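PDB 5H3K: Slr0280 protein from Synechocystis sp., which is of unknown function but carries a phosphodiester glycosidase (NAGPA-family) domain, so it may cleave sugar phosphodiester bonds. Local coordinates for residues I56-G60 and K61-V65; N274-E277 and G278-W281; L325-I328 and A329-R333; G588-L591 and D592-P595. One frame throughout, in Å; residues are numbered along the deposited sequence.

Following the chain from its N terminus, interaction 1 closes the turn between strands 55-58 and 61-72, and interaction 2 closes the hairpin of strands 271-276 and 279-288. Interaction 3 is the short helix 325-331 with its C-terminal end, and interaction 4 is the bend after strand 589-590. All four are local and run in series; none nests or crosses. Space brings them together around interaction 4: Q589 hydrogen-bonds P64 of interaction 1, R330 of interaction 3 hydrogen-bonds G588 and Q589, and L591 packs on W281 of interaction 2. The segment 588-595 thus ties the N-terminal sheet, the eight-stranded sheet and the helix together.

Interaction 1 (I56-G60 and K61-V65)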
ATOM      1  N   ILE A  56      14.736   0.478  15.544  1.00 12.05           N
ATOM      2  CA  ILE A  56      15.150   1.265  16.696  1.00  9.79           C
ATOM      3  C   ILE A  56      14.664   0.523  17.926  1.00 15.62           C
ATOM      4  O   ILE A  56      13.688  -0.234  17.853  1.00 14.89           O
ATOM      5  CB  ILE A  56      14.607   2.713  16.665  1.00 11.93           C
ATOM      6  CG1 ILE A  56      13.077   2.743  16.663  1.00 11.06           C
ATOM      7  CG2 ILE A  56      15.157   3.458  15.452  1.00 13.93           C
ATOM      8  CD1 ILE A  56      12.500   4.147  16.897  1.00 12.47           C
ATOM      9  N   SER A  57      15.352   0.707  19.047  1.00 11.26           N
ATOM     10  CA  SER A  57      14.965   0.035  20.279  1.00 14.14           C
ATOM     11  C   SER A  57      14.571   1.057  21.331  1.00 13.67           C
ATOM     12  O   SER A  57      15.289   2.026  21.559  1.00 14.75           O
ATOM     13  CB  SER A  57      16.106  -0.836  20.791  1.00 16.35           C
ATOM     14  OG  SER A  57      15.713  -1.478  21.987  1.00 22.62           O
ATOM     15  N   ILE A  58      13.411   0.850  21.954  1.00 15.38           N
ATOM     16  CA  ILE A  58      12.924   1.719  23.019  1.00 17.08           C
ATOM     17  C   ILE A  58      12.469   0.859  24.195  1.00 16.87           C
ATOM     18  O   ILE A  58      11.578   0.018  24.037  1.00 17.09           O
ATOM     19  CB  ILE A  58      11.711   2.550  22.559  1.00 15.72           C
ATOM     20  CG1 ILE A  58      12.068   3.430  21.355  1.00 15.64           C
ATOM     21  CG2 ILE A  58      11.197   3.402  23.701  1.00 16.49           C
ATOM     22  CD1 ILE A  58      10.893   4.247  20.828  1.00 15.58           C
ATOM     23  N   ASP A  59      13.069   1.069  25.365  1.00 17.69           N
ATOM     24  CA  ASP A  59      12.753   0.260  26.545  1.00 20.29           C
ATOM     25  C   ASP A  59      12.846  -1.245  26.241  1.00 18.05           C
ATOM     26  O   ASP A  59      11.993  -2.021  26.648  1.00 20.85           O
ATOM     27  CB  ASP A  59      11.366   0.627  27.100  1.00 19.44           C
ATOM     28  CG  ASP A  59      11.100   0.025  28.473  1.00 26.25           C
ATOM     29  OD1 ASP A  59      12.070  -0.431  29.120  1.00 27.55           O
ATOM     30  OD2 ASP A  59       9.924   0.011  28.908  1.00 22.77           O
ATOM     31  N   GLY A  60      13.876  -1.644  25.497  1.00 18.10           N
ATOM     32  CA  GLY A  60      14.131  -3.050  25.233  1.00 17.73           C
ATOM     33  C   GLY A  60      13.260  -3.706  24.174  1.00 20.44           C
ATOM     34  O   GLY A  60      13.333  -4.923  23.972  1.00 22.26           O
ATOM     35  N   LYS A  61      12.428  -2.917  23.500  1.00 17.49           N
ATOM     36  CA  LYS A  61      11.587  -3.452  22.431  1.00 21.21           C
ATOM     37  C   LYS A  61      11.970  -2.817  21.099  1.00 16.96           C
ATOM     38  O   LYS A  61      12.258  -1.623  21.039  1.00 13.53           O
ATOM     39  CB  LYS A  61      10.105  -3.220  22.737  1.00 19.20           C
ATOM     40  CG  LYS A  61       9.646  -3.848  24.046  1.00 23.54           C
ATOM     41  CD  LYS A  61      10.132  -5.293  24.193  1.00 30.60           C
ATOM     42  CE  LYS A  61       9.145  -6.321  23.624  1.00 42.40           C
ATOM     43  NZ  LYS A  61       9.469  -7.725  24.069  1.00 37.06           N
ATOM     44  N   SER A  62      11.997  -3.621  20.039  1.00 18.57           N
ATOM     45  CA  SER A  62      12.392  -3.123  18.724  1.00 15.20           C
ATOM     46  C   SER A  62      11.181  -2.753  17.886  1.00 16.74           C
ATOM     47  O   SER A  62      10.159  -3.453  17.903  1.00 14.23           O
ATOM     48  CB  SER A  62      13.236  -4.154  17.978  1.00 19.23           C
ATOM     49  OG  SER A  62      14.466  -4.365  18.645  1.00 29.82           O
ATOM     50  N   TYR A  63      11.307  -1.651  17.153  1.00 12.85           N
ATOM     51  CA  TYR A  63      10.243  -1.162  16.276  1.00  9.43           C
ATOM     52  C   TYR A  63      10.829  -0.905  14.889  1.00 12.88           C
ATOM     53  O   TYR A  63      12.004  -0.563  14.767  1.00 10.75           O
ATOM     54  CB  TYR A  63       9.635   0.113  16.864  1.00 12.10           C
ATOM     55  CG  TYR A  63       9.049  -0.090  18.235  1.00 15.07           C
ATOM     56  CD1 TYR A  63       9.762   0.250  19.379  1.00 15.33           C
ATOM     57  CD2 TYR A  63       7.788  -0.646  18.390  1.00 14.74           C
ATOM     58  CE1 TYR A  63       9.226   0.053  20.649  1.00 16.82           C
ATOM     59  CE2 TYR A  63       7.244  -0.847  19.644  1.00 16.64           C
ATOM     60  CZ  TYR A  63       7.963  -0.492  20.771  1.00 18.08           C
ATOM     61  OH  TYR A  63       7.417  -0.692  22.020  1.00 18.38           O
ATOM     62  N   PRO A  64      10.026  -1.113  13.832  1.00 10.03           N
ATOM     63  CA  PRO A  64      10.496  -0.941  12.450  1.00 11.77           C
ATOM     64  C   PRO A  64      10.601   0.538  12.070  1.00 12.65           C
ATOM     65  O   PRO A  64       9.615   1.149  11.655  1.00 12.87           O
ATOM     66  CB  PRO A  64       9.403  -1.619  11.627  1.00 13.34           C
ATOM     67  CG  PRO A  64       8.145  -1.437  12.475  1.00 11.41           C
ATOM     68  CD  PRO A  64       8.618  -1.555  13.901  1.00 13.28           C
ATOM     69  N   VAL A  65      11.790   1.111  12.238  1.00 10.08           N
ATOM     70  CA  VAL A  65      12.047   2.499  11.873  1.00 10.74           C
ATOM     71  C   VAL A  65      13.396   2.583  11.163  1.00 12.65           C
ATOM     72  O   VAL A  65      14.413   2.140  11.709  1.00 14.13           O
ATOM     73  CB  VAL A  65      12.083   3.436  13.105  1.00  9.93           C
ATOM     74  CG1 VAL A  65      12.483   4.853  12.681  1.00  9.98           C
ATOM     75  CG2 VAL A  65      10.744   3.453  13.824  1.00 10.12           C
TER
HETATM   76  O   HOH W   1      15.300  -4.003  21.672  1.00 27.60           O
HETATM   77  O   HOH W   2       8.977  -0.032  24.224  1.00 20.91           O
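A type I' beta turn from I58 to K61 joins strands 55-58 and 61-72 into a tight antiparallel hairpin, with D59 and G60 at its corners, both at positive phi. Two hydrogen-bonded pairs flank the non-hydrogen-bonded pair S57-S62. In the first, Y63 N reaches I56 O at 2.9 Å with a C=O...N angle of 167°; in the second, K61 N approaches I58 O at 3.1 Å from well above the carbonyl plane. I56, I58 and Y63 share a face. With chi1 at 61°, I56 CG1 is wedged between its own N and carbonyl carbon, and from there CD1 lies 3.6 Å from V65 CG2, the two side chains crossing at a slant. Cut back to an alanine here, I56 would probably leave V65 CG2 without its neighbour and open a gap toward L89 of helix 82-89. I58 CB sits at the Y63 ring edge, 4.0 Å from CE1. A water in the plane of that ring joins Y63 OH to I58 O, which it reaches at 2.6 Å as donor. On the S57-S62 face a second water couples the two serine hydroxyls. I58 O thus accepts twice, from K61 N and from the tyrosine-bound water.

Interaction 2 (N274-E277 and G278-W281); sequences NWTE and GITW
A classic beta bulge sets two residues, W275 and T276, against the single I279, just before the type II turn T276-I279 that closes the hairpin of strands 271-276 and 279-288. I279 O takes a hydrogen bond from W275 N at 3.0 Å and a weak one from T276 N, and the pairing slips by one residue between N274-T280 and T276-I279. I279 CG2 stands anti to its backbone N (CG1 has chi1 -61°) and meets W275 CE3 at 3.9 Å, the two side chains running alongside each other. The extended chi2 carries CD1 toward T276, whose CG2, in the cleft flanked by N and C, lies 3.9 Å away. Replacing I279 by a glycine would probably open a gap between W275 and T276 and give the indole more room to turn, although its NE1 is also bonded to D82. At the corner G278 has phi 88°, where a CB would clash with E277 O. On the opposite face N274 and T280 lie side by side; N274 ND2 is bonded to T97 O. N274 OD1 approaches T280 CG2 to 3.7 Å, and a water donates to T276 O at 2.9 Å while bonding only weakly to T280 OG1.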
ATOM      1  N   ASN A 274       5.671  18.427   1.787  1.00  9.35           N
ATOM      2  CA  ASN A 274       6.497  18.281   0.597  1.00 10.84           C
ATOM      3  C   ASN A 274       7.642  17.338   0.952  1.00 12.49           C
ATOM      4  O   ASN A 274       8.560  17.693   1.703  1.00 10.92           O
ATOM      5  CB  ASN A 274       6.982  19.646   0.098  1.00 15.09           C
ATOM      6  CG  ASN A 274       5.830  20.596  -0.202  1.00 15.63           C
ATOM      7  OD1 ASN A 274       4.883  20.246  -0.911  1.00 14.55           O
ATOM      8  ND2 ASN A 274       5.897  21.796   0.355  1.00 19.63           N
ATOM      9  N   TRP A 275       7.565  16.117   0.427  1.00  9.55           N
ATOM     10  CA  TRP A 275       8.342  14.998   0.954  1.00  9.34           C
ATOM     11  C   TRP A 275       9.673  14.866   0.244  1.00 10.29           C
ATOM     12  O   TRP A 275      10.732  14.864   0.872  1.00  8.04           O
ATOM     13  CB  TRP A 275       7.515  13.715   0.836  1.00  7.39           C
ATOM     14  CG  TRP A 275       8.017  12.560   1.640  1.00  6.85           C
ATOM     15  CD1 TRP A 275       8.004  12.436   2.998  1.00  7.26           C
ATOM     16  CD2 TRP A 275       8.548  11.328   1.125  1.00  6.32           C
ATOM     17  NE1 TRP A 275       8.524  11.215   3.360  1.00  6.65           N
ATOM     18  CE2 TRP A 275       8.871  10.518   2.232  1.00  7.55           C
ATOM     19  CE3 TRP A 275       8.805  10.847  -0.166  1.00  6.69           C
ATOM     20  CZ2 TRP A 275       9.426   9.238   2.092  1.00  6.49           C
ATOM     21  CZ3 TRP A 275       9.357   9.579  -0.308  1.00  6.39           C
ATOM     22  CH2 TRP A 275       9.663   8.789   0.815  1.00  7.03           C
ATOM     23  N   THR A 276       9.631  14.735  -1.070  1.00  8.26           N
ATOM     24  CA  THR A 276      10.856  14.865  -1.843  1.00 11.45           C
ATOM     25  C   THR A 276      10.481  15.567  -3.133  1.00 12.96           C
ATOM     26  O   THR A 276       9.302  15.869  -3.347  1.00 12.90           O
ATOM     27  CB  THR A 276      11.535  13.498  -2.090  1.00 17.88           C
ATOM     28  OG1 THR A 276      12.928  13.702  -2.385  1.00 20.81           O
ATOM     29  CG2 THR A 276      10.855  12.755  -3.244  1.00 12.34           C
ATOM     30  N   GLU A 277      11.460  15.871  -3.979  1.00 11.38           N
ATOM     31  CA  GLU A 277      11.121  16.464  -5.258  1.00 13.26           C
ATOM     32  C   GLU A 277      10.182  15.515  -5.998  1.00 12.88           C
ATOM     33  O   GLU A 277      10.499  14.329  -6.186  1.00 15.47           O
ATOM     34  CB  GLU A 277      12.369  16.727  -6.102  1.00 14.83           C
ATOM     35  CG  GLU A 277      12.018  17.036  -7.552  1.00 19.12           C
ATOM     36  CD  GLU A 277      13.104  17.802  -8.292  1.00 31.44           C
ATOM     37  OE1 GLU A 277      14.096  18.204  -7.650  1.00 35.55           O
ATOM     38  OE2 GLU A 277      12.956  18.001  -9.519  1.00 36.82           O
ATOM     39  N   GLY A 278       9.016  16.027  -6.370  1.00 12.08           N
ATOM     40  CA  GLY A 278       8.061  15.253  -7.140  1.00 13.03           C
ATOM     41  C   GLY A 278       7.096  14.426  -6.310  1.00 11.48           C
ATOM     42  O   GLY A 278       6.255  13.730  -6.879  1.00 10.36           O
ATOM     43  N   ILE A 279       7.205  14.484  -4.983  1.00  8.23           N
ATOM     44  CA  ILE A 279       6.278  13.728  -4.127  1.00  6.85           C
ATOM     45  C   ILE A 279       5.724  14.563  -2.972  1.00  9.30           C
ATOM     46  O   ILE A 279       6.486  15.090  -2.153  1.00  8.66           O
ATOM     47  CB  ILE A 279       6.928  12.461  -3.535  1.00  9.13           C
ATOM     48  CG1 ILE A 279       7.384  11.504  -4.641  1.00  9.57           C
ATOM     49  CG2 ILE A 279       5.936  11.748  -2.605  1.00  7.77           C
ATOM     50  CD1 ILE A 279       8.035  10.238  -4.138  1.00 12.57           C
ATOM     51  N   THR A 280       4.399  14.656  -2.893  1.00  6.74           N
ATOM     52  CA  THR A 280       3.721  15.406  -1.834  1.00  6.56           C
ATOM     53  C   THR A 280       2.670  14.564  -1.110  1.00  8.37           C
ATOM     54  O   THR A 280       1.824  13.925  -1.746  1.00  7.71           O
ATOM     55  CB  THR A 280       3.056  16.652  -2.412  1.00 12.71           C
ATOM     56  OG1 THR A 280       4.055  17.441  -3.066  1.00 12.42           O
ATOM     57  CG2 THR A 280       2.401  17.485  -1.311  1.00 11.12           C
ATOM     58  N   TRP A 281       2.735  14.567   0.224  1.00  6.83           N
ATOM     59  CA  TRP A 281       1.818  13.801   1.074  1.00 10.33           C
ATOM     60  C   TRP A 281       0.795  14.758   1.701  1.00 10.04           C
ATOM     61  O   TRP A 281       1.172  15.796   2.240  1.00  8.69           O
ATOM     62  CB  TRP A 281       2.657  13.048   2.133  1.00 10.66           C
ATOM     63  CG  TRP A 281       2.004  12.684   3.448  1.00 10.67           C
ATOM     64  CD1 TRP A 281       0.699  12.372   3.683  1.00 12.50           C
ATOM     65  CD2 TRP A 281       2.674  12.589   4.714  1.00  9.18           C
ATOM     66  NE1 TRP A 281       0.516  12.077   5.019  1.00 11.87           N
ATOM     67  CE2 TRP A 281       1.705  12.215   5.668  1.00 12.90           C
ATOM     68  CE3 TRP A 281       3.990  12.777   5.117  1.00  9.69           C
ATOM     69  CZ2 TRP A 281       2.030  12.029   7.017  1.00 12.06           C
ATOM     70  CZ3 TRP A 281       4.308  12.595   6.460  1.00 15.98           C
ATOM     71  CH2 TRP A 281       3.332  12.223   7.388  1.00 12.99           C
TER
HETATM   72  O   HOH W   3       7.424  17.960  -2.817  1.00 20.23           O

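Interaction 3 (L325-I328 and A329-R333); sequences LVTI and ARDQR
The guanidinium of R330 is laid across V326, one turn earlier in the short helix 325-331: CG2 of V326 sits 3.6 Å above one face of the group, offset toward its rim, and CG1 is 3.9 Å from NH1. At the edge, in the guanidinium plane, a water accepts from NH1 at 3.0 Å and also bonds T327 OG1, bridging side chains three residues apart on the helix. The other nitrogens are used as well, NE by G588 O and NH2 by Q589 OE1, so partners on three sides should fix the rotation of the group. The chain, extended from CG to NE, carries the charge along the helix toward V326, with CG and CD passing close to V326 O.

The second flat group, the carboxylate of D331, lies alongside T327, whose CG2 comes 3.4 Å from OD2. Q332 likewise runs beside I328, and its NE2 is bonded to M313 O on strand 307-313, while I328 and L325 pack against strand 600-609. Four successive i to i+4 bonds define the helix, from A329 N to L325 O through Q332 N to I328 O. Their N-H...O angles of 152° to 166° show fairly straight bonds, the last being the least straight.

Q332 is the first residue to leave helical torsions, and R333, at positive phi, is the C-prime residue of a Schellman motif. There A334 N turns back to A329 O, and R333 N reaches R330 O at 3.2 Å.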
ATOM      1  N   LEU A 325       0.696  -4.821   3.062  1.00  5.26           N
ATOM      2  CA  LEU A 325       1.181  -3.814   2.126  1.00  3.50           C
ATOM      3  C   LEU A 325       2.458  -3.172   2.663  1.00  4.66           C
ATOM      4  O   LEU A 325       3.409  -2.936   1.911  1.00  4.23           O
ATOM      5  CB  LEU A 325       0.099  -2.745   1.887  1.00  2.51           C
ATOM      6  CG  LEU A 325       0.300  -1.552   0.936  1.00  3.89           C
ATOM      7  CD1 LEU A 325       1.109  -0.431   1.562  1.00  4.24           C
ATOM      8  CD2 LEU A 325       0.921  -1.955  -0.417  1.00  3.78           C
ATOM      9  N   VAL A 326       2.483  -2.889   3.959  1.00  3.90           N
ATOM     10  CA  VAL A 326       3.636  -2.217   4.541  1.00  5.44           C
ATOM     11  C   VAL A 326       4.884  -3.110   4.487  1.00  7.08           C
ATOM     12  O   VAL A 326       6.004  -2.610   4.358  1.00  6.78           O
ATOM     13  CB  VAL A 326       3.351  -1.697   5.976  1.00  5.56           C
ATOM     14  CG1 VAL A 326       3.490  -2.835   6.990  1.00  7.33           C
ATOM     15  CG2 VAL A 326       4.293  -0.537   6.313  1.00  8.69           C
ATOM     16  N   THR A 327       4.683  -4.428   4.553  1.00  4.72           N
ATOM     17  CA  THR A 327       5.776  -5.400   4.410  1.00  5.58           C
ATOM     18  C   THR A 327       6.265  -5.459   2.966  1.00  5.75           C
ATOM     19  O   THR A 327       7.483  -5.510   2.712  1.00  6.69           O
ATOM     20  CB  THR A 327       5.350  -6.805   4.891  1.00  7.96           C
ATOM     21  OG1 THR A 327       4.987  -6.727   6.278  1.00  7.76           O
ATOM     22  CG2 THR A 327       6.498  -7.791   4.731  1.00  8.77           C
ATOM     23  N   ILE A 328       5.328  -5.442   2.016  1.00  4.87           N
ATOM     24  CA  ILE A 328       5.703  -5.351   0.608  1.00  5.87           C
ATOM     25  C   ILE A 328       6.551  -4.096   0.392  1.00  5.66           C
ATOM     26  O   ILE A 328       7.621  -4.168  -0.209  1.00  4.30           O
ATOM     27  CB  ILE A 328       4.461  -5.320  -0.324  1.00  4.00           C
ATOM     28  CG1 ILE A 328       3.665  -6.635  -0.203  1.00  5.78           C
ATOM     29  CG2 ILE A 328       4.880  -5.050  -1.770  1.00  4.65           C
ATOM     30  CD1 ILE A 328       2.333  -6.645  -0.993  1.00  5.03           C
ATOM     31  N   ALA A 329       6.082  -2.954   0.909  1.00  5.86           N
ATOM     32  CA  ALA A 329       6.779  -1.675   0.741  1.00  5.36           C
ATOM     33  C   ALA A 329       8.201  -1.718   1.323  1.00  5.74           C
ATOM     34  O   ALA A 329       9.174  -1.295   0.674  1.00  6.98           O
ATOM     35  CB  ALA A 329       5.969  -0.529   1.393  1.00  5.20           C
ATOM     36  N   ARG A 330       8.326  -2.215   2.548  1.00  4.99           N
ATOM     37  CA  ARG A 330       9.628  -2.299   3.193  1.00  6.54           C
ATOM     38  C   ARG A 330      10.554  -3.276   2.473  1.00  6.91           C
ATOM     39  O   ARG A 330      11.693  -2.930   2.139  1.00  6.42           O
ATOM     40  CB  ARG A 330       9.486  -2.704   4.673  1.00  6.45           C
ATOM     41  CG  ARG A 330       8.866  -1.635   5.558  1.00  6.72           C
ATOM     42  CD  ARG A 330       8.346  -2.241   6.847  1.00  8.39           C
ATOM     43  NE  ARG A 330       7.712  -1.238   7.694  1.00  8.46           N
ATOM     44  CZ  ARG A 330       6.993  -1.514   8.776  1.00  8.34           C
ATOM     45  NH1 ARG A 330       6.776  -2.773   9.137  1.00  6.87           N
ATOM     46  NH2 ARG A 330       6.462  -0.523   9.478  1.00  8.85           N
ATOM     47  N   ASP A 331      10.083  -4.503   2.250  1.00  7.68           N
ATOM     48  CA  ASP A 331      10.953  -5.545   1.712  1.00  7.50           C
ATOM     49  C   ASP A 331      11.398  -5.286   0.269  1.00  7.48           C
ATOM     50  O   ASP A 331      12.500  -5.664  -0.124  1.00  9.16           O
ATOM     51  CB  ASP A 331      10.313  -6.941   1.870  1.00  7.72           C
ATOM     52  CG  ASP A 331      10.155  -7.372   3.348  1.00 13.11           C
ATOM     53  OD1 ASP A 331      10.499  -6.595   4.274  1.00 14.55           O
ATOM     54  OD2 ASP A 331       9.665  -8.502   3.576  1.00 15.19           O
ATOM     55  N   GLN A 332      10.573  -4.608  -0.517  1.00  6.45           N
ATOM     56  CA  GLN A 332      10.929  -4.329  -1.908  1.00  6.26           C
ATOM     57  C   GLN A 332      11.362  -2.878  -2.114  1.00  6.19           C
ATOM     58  O   GLN A 332      11.494  -2.413  -3.250  1.00  8.50           O
ATOM     59  CB  GLN A 332       9.790  -4.746  -2.860  1.00  7.11           C
ATOM     60  CG  GLN A 332       9.448  -6.244  -2.717  1.00  5.93           C
ATOM     61  CD  GLN A 332       8.442  -6.764  -3.728  1.00  5.82           C
ATOM     62  OE1 GLN A 332       8.612  -6.611  -4.942  1.00  8.30           O
ATOM     63  NE2 GLN A 332       7.396  -7.406  -3.229  1.00  7.04           N
ATOM     64  N   ARG A 333      11.588  -2.183  -0.998  1.00  5.59           N
ATOM     65  CA  ARG A 333      12.221  -0.852  -0.969  1.00  7.84           C
ATOM     66  C   ARG A 333      11.506   0.227  -1.776  1.00  7.31           C
ATOM     67  O   ARG A 333      12.156   1.038  -2.455  1.00  6.90           O
ATOM     68  CB  ARG A 333      13.684  -0.938  -1.414  1.00  8.14           C
ATOM     69  CG  ARG A 333      14.422  -2.118  -0.792  1.00 14.02           C
ATOM     70  CD  ARG A 333      15.276  -1.691   0.370  1.00 29.97           C
ATOM     71  NE  ARG A 333      16.424  -0.908  -0.083  1.00 30.12           N
ATOM     72  CZ  ARG A 333      17.457  -0.582   0.686  1.00 32.21           C
ATOM     73  NH1 ARG A 333      17.490  -0.981   1.950  1.00 40.56           N
ATOM     74  NH2 ARG A 333      18.454   0.142   0.193  1.00 29.34           N
TER
HETATM   75  O   HOH W   4       7.091  -5.408   7.819  1.00 11.01           O

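Interaction 4 (G588-L591 and D592-P595)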
ATOM      1  N   GLY A 588       7.999   3.366   4.034  1.00  5.92           N
ATOM      2  CA  GLY A 588       7.836   2.111   4.753  1.00  7.29           C
ATOM      3  C   GLY A 588       6.971   2.154   6.009  1.00  8.49           C
ATOM      4  O   GLY A 588       7.135   1.305   6.896  1.00  9.30           O
ATOM      5  N   GLN A 589       6.058   3.123   6.089  1.00  5.89           N
ATOM      6  CA  GLN A 589       5.100   3.206   7.193  1.00  6.67           C
ATOM      7  C   GLN A 589       3.722   3.466   6.630  1.00  6.24           C
ATOM      8  O   GLN A 589       3.585   4.211   5.670  1.00  4.75           O
ATOM      9  CB  GLN A 589       5.447   4.335   8.173  1.00  6.88           C
ATOM     10  CG  GLN A 589       6.876   4.288   8.718  1.00  8.11           C
ATOM     11  CD  GLN A 589       7.136   3.103   9.632  1.00  8.74           C
ATOM     12  OE1 GLN A 589       6.208   2.418  10.079  1.00  9.13           O
ATOM     13  NE2 GLN A 589       8.409   2.861   9.925  1.00  8.53           N
ATOM     14  N   LEU A 590       2.692   2.877   7.235  1.00  6.45           N
ATOM     15  CA  LEU A 590       1.318   3.169   6.809  1.00  5.79           C
ATOM     16  C   LEU A 590       0.887   4.562   7.227  1.00  6.86           C
ATOM     17  O   LEU A 590       1.101   4.970   8.377  1.00  9.81           O
ATOM     18  CB  LEU A 590       0.325   2.158   7.395  1.00  6.94           C
ATOM     19  CG  LEU A 590       0.333   0.720   6.895  1.00  7.62           C
ATOM     20  CD1 LEU A 590      -0.902  -0.032   7.458  1.00 10.07           C
ATOM     21  CD2 LEU A 590       0.376   0.668   5.374  1.00  6.98           C
ATOM     22  N   LEU A 591       0.258   5.285   6.307  1.00  6.63           N
ATOM     23  CA  LEU A 591      -0.184   6.653   6.571  1.00  6.58           C
ATOM     24  C   LEU A 591      -1.634   6.719   7.015  1.00  9.90           C
ATOM     25  O   LEU A 591      -2.022   7.618   7.759  1.00 12.71           O
ATOM     26  CB  LEU A 591      -0.047   7.509   5.306  1.00  7.42           C
ATOM     27  CG  LEU A 591       1.347   7.786   4.740  1.00  6.28           C
ATOM     28  CD1 LEU A 591       1.241   8.775   3.585  1.00  7.48           C
ATOM     29  CD2 LEU A 591       2.240   8.334   5.842  1.00  8.43           C
ATOM     30  N   ASP A 592      -2.433   5.764   6.551  1.00  6.42           N
ATOM     31  CA  ASP A 592      -3.889   5.909   6.542  1.00  6.77           C
ATOM     32  C   ASP A 592      -4.632   5.121   7.611  1.00  8.64           C
ATOM     33  O   ASP A 592      -5.806   5.397   7.874  1.00  7.63           O
ATOM     34  CB  ASP A 592      -4.425   5.460   5.182  1.00  7.03           C
ATOM     35  CG  ASP A 592      -4.141   3.982   4.909  1.00  7.23           C
ATOM     36  OD1 ASP A 592      -2.950   3.585   4.925  1.00  6.63           O
ATOM     37  OD2 ASP A 592      -5.105   3.216   4.687  1.00  5.33           O
ATOM     38  N   ARG A 593      -3.982   4.109   8.190  1.00  6.31           N
ATOM     39  CA  ARG A 593      -4.623   3.275   9.205  1.00  6.44           C
ATOM     40  C   ARG A 593      -3.556   2.605  10.038  1.00  7.15           C
ATOM     41  O   ARG A 593      -2.383   2.584   9.652  1.00  4.61           O
ATOM     42  CB  ARG A 593      -5.513   2.202   8.547  1.00  7.32           C
ATOM     43  CG  ARG A 593      -4.733   1.064   7.862  1.00  6.86           C
ATOM     44  CD  ARG A 593      -5.595   0.284   6.868  1.00  4.82           C
ATOM     45  NE  ARG A 593      -6.815  -0.214   7.493  1.00  6.76           N
ATOM     46  CZ  ARG A 593      -7.887  -0.674   6.847  1.00  7.16           C
ATOM     47  NH1 ARG A 593      -7.901  -0.745   5.528  1.00  4.84           N
ATOM     48  NH2 ARG A 593      -8.954  -1.076   7.540  1.00  6.67           N
ATOM     49  N   SER A 594      -3.951   2.045  11.180  1.00  5.91           N
ATOM     50  CA  SER A 594      -2.999   1.288  11.992  1.00  7.94           C
ATOM     51  C   SER A 594      -2.654  -0.030  11.327  1.00  6.51           C
ATOM     52  O   SER A 594      -3.536  -0.702  10.778  1.00  7.05           O
ATOM     53  CB  SER A 594      -3.565   1.014  13.386  1.00  7.17           C
ATOM     54  OG  SER A 594      -3.607   2.213  14.131  1.00  7.82           O
ATOM     55  N   PRO A 595      -1.367  -0.418  11.372  1.00  9.09           N
ATOM     56  CA  PRO A 595      -0.921  -1.664  10.732  1.00  8.25           C
ATOM     57  C   PRO A 595      -1.747  -2.880  11.131  1.00 10.16           C
ATOM     58  O   PRO A 595      -1.981  -3.719  10.271  1.00  9.22           O
ATOM     59  CB  PRO A 595       0.522  -1.810  11.225  1.00 10.54           C
ATOM     60  CG  PRO A 595       0.983  -0.373  11.377  1.00 11.85           C
ATOM     61  CD  PRO A 595      -0.240   0.343  11.943  1.00 10.01           C
TER
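L590 makes the apolar contacts of this bend, its side chain pointing into the concave side of the chain that turns back on it. CD1 lies 3.7 Å from P595 CA and 4.0 Å from R593 CG, so one methyl is bracketed by residues three and five positions on. With chi1 at -70° and chi2 at -171° the branch extends across the bend. CB and CD1 also rest on the backbone oxygen of R593, CB at 3.6 Å from R593 O. L325 and V326 of helix 325-331 pack on the same leucine.

No hydrogen bond links 588-591 to 592-595; the polar side chains of D592 and R593 bond other parts of the chain. For D592, chi1 63° sets CG over the backbone, and from this rotamer OD1 accepts from L584 N while OD2 bonds H548 NE2. D592 N, by contrast, is buried without a partner in the model. R593 reaches T582 O and G579 O through NH1, and its NE bonds T597 OG1, which also bonds S594 O.

The chain thus bends with L590 filling the inside and polar side chains pinning it to the loops around it. It forms the exit from the short, weakly bonded strand about 589-590, paired with 584-586, within the phosphodiester glycosidase family region, and leads on toward strand 600-609 of the same antiparallel sheet.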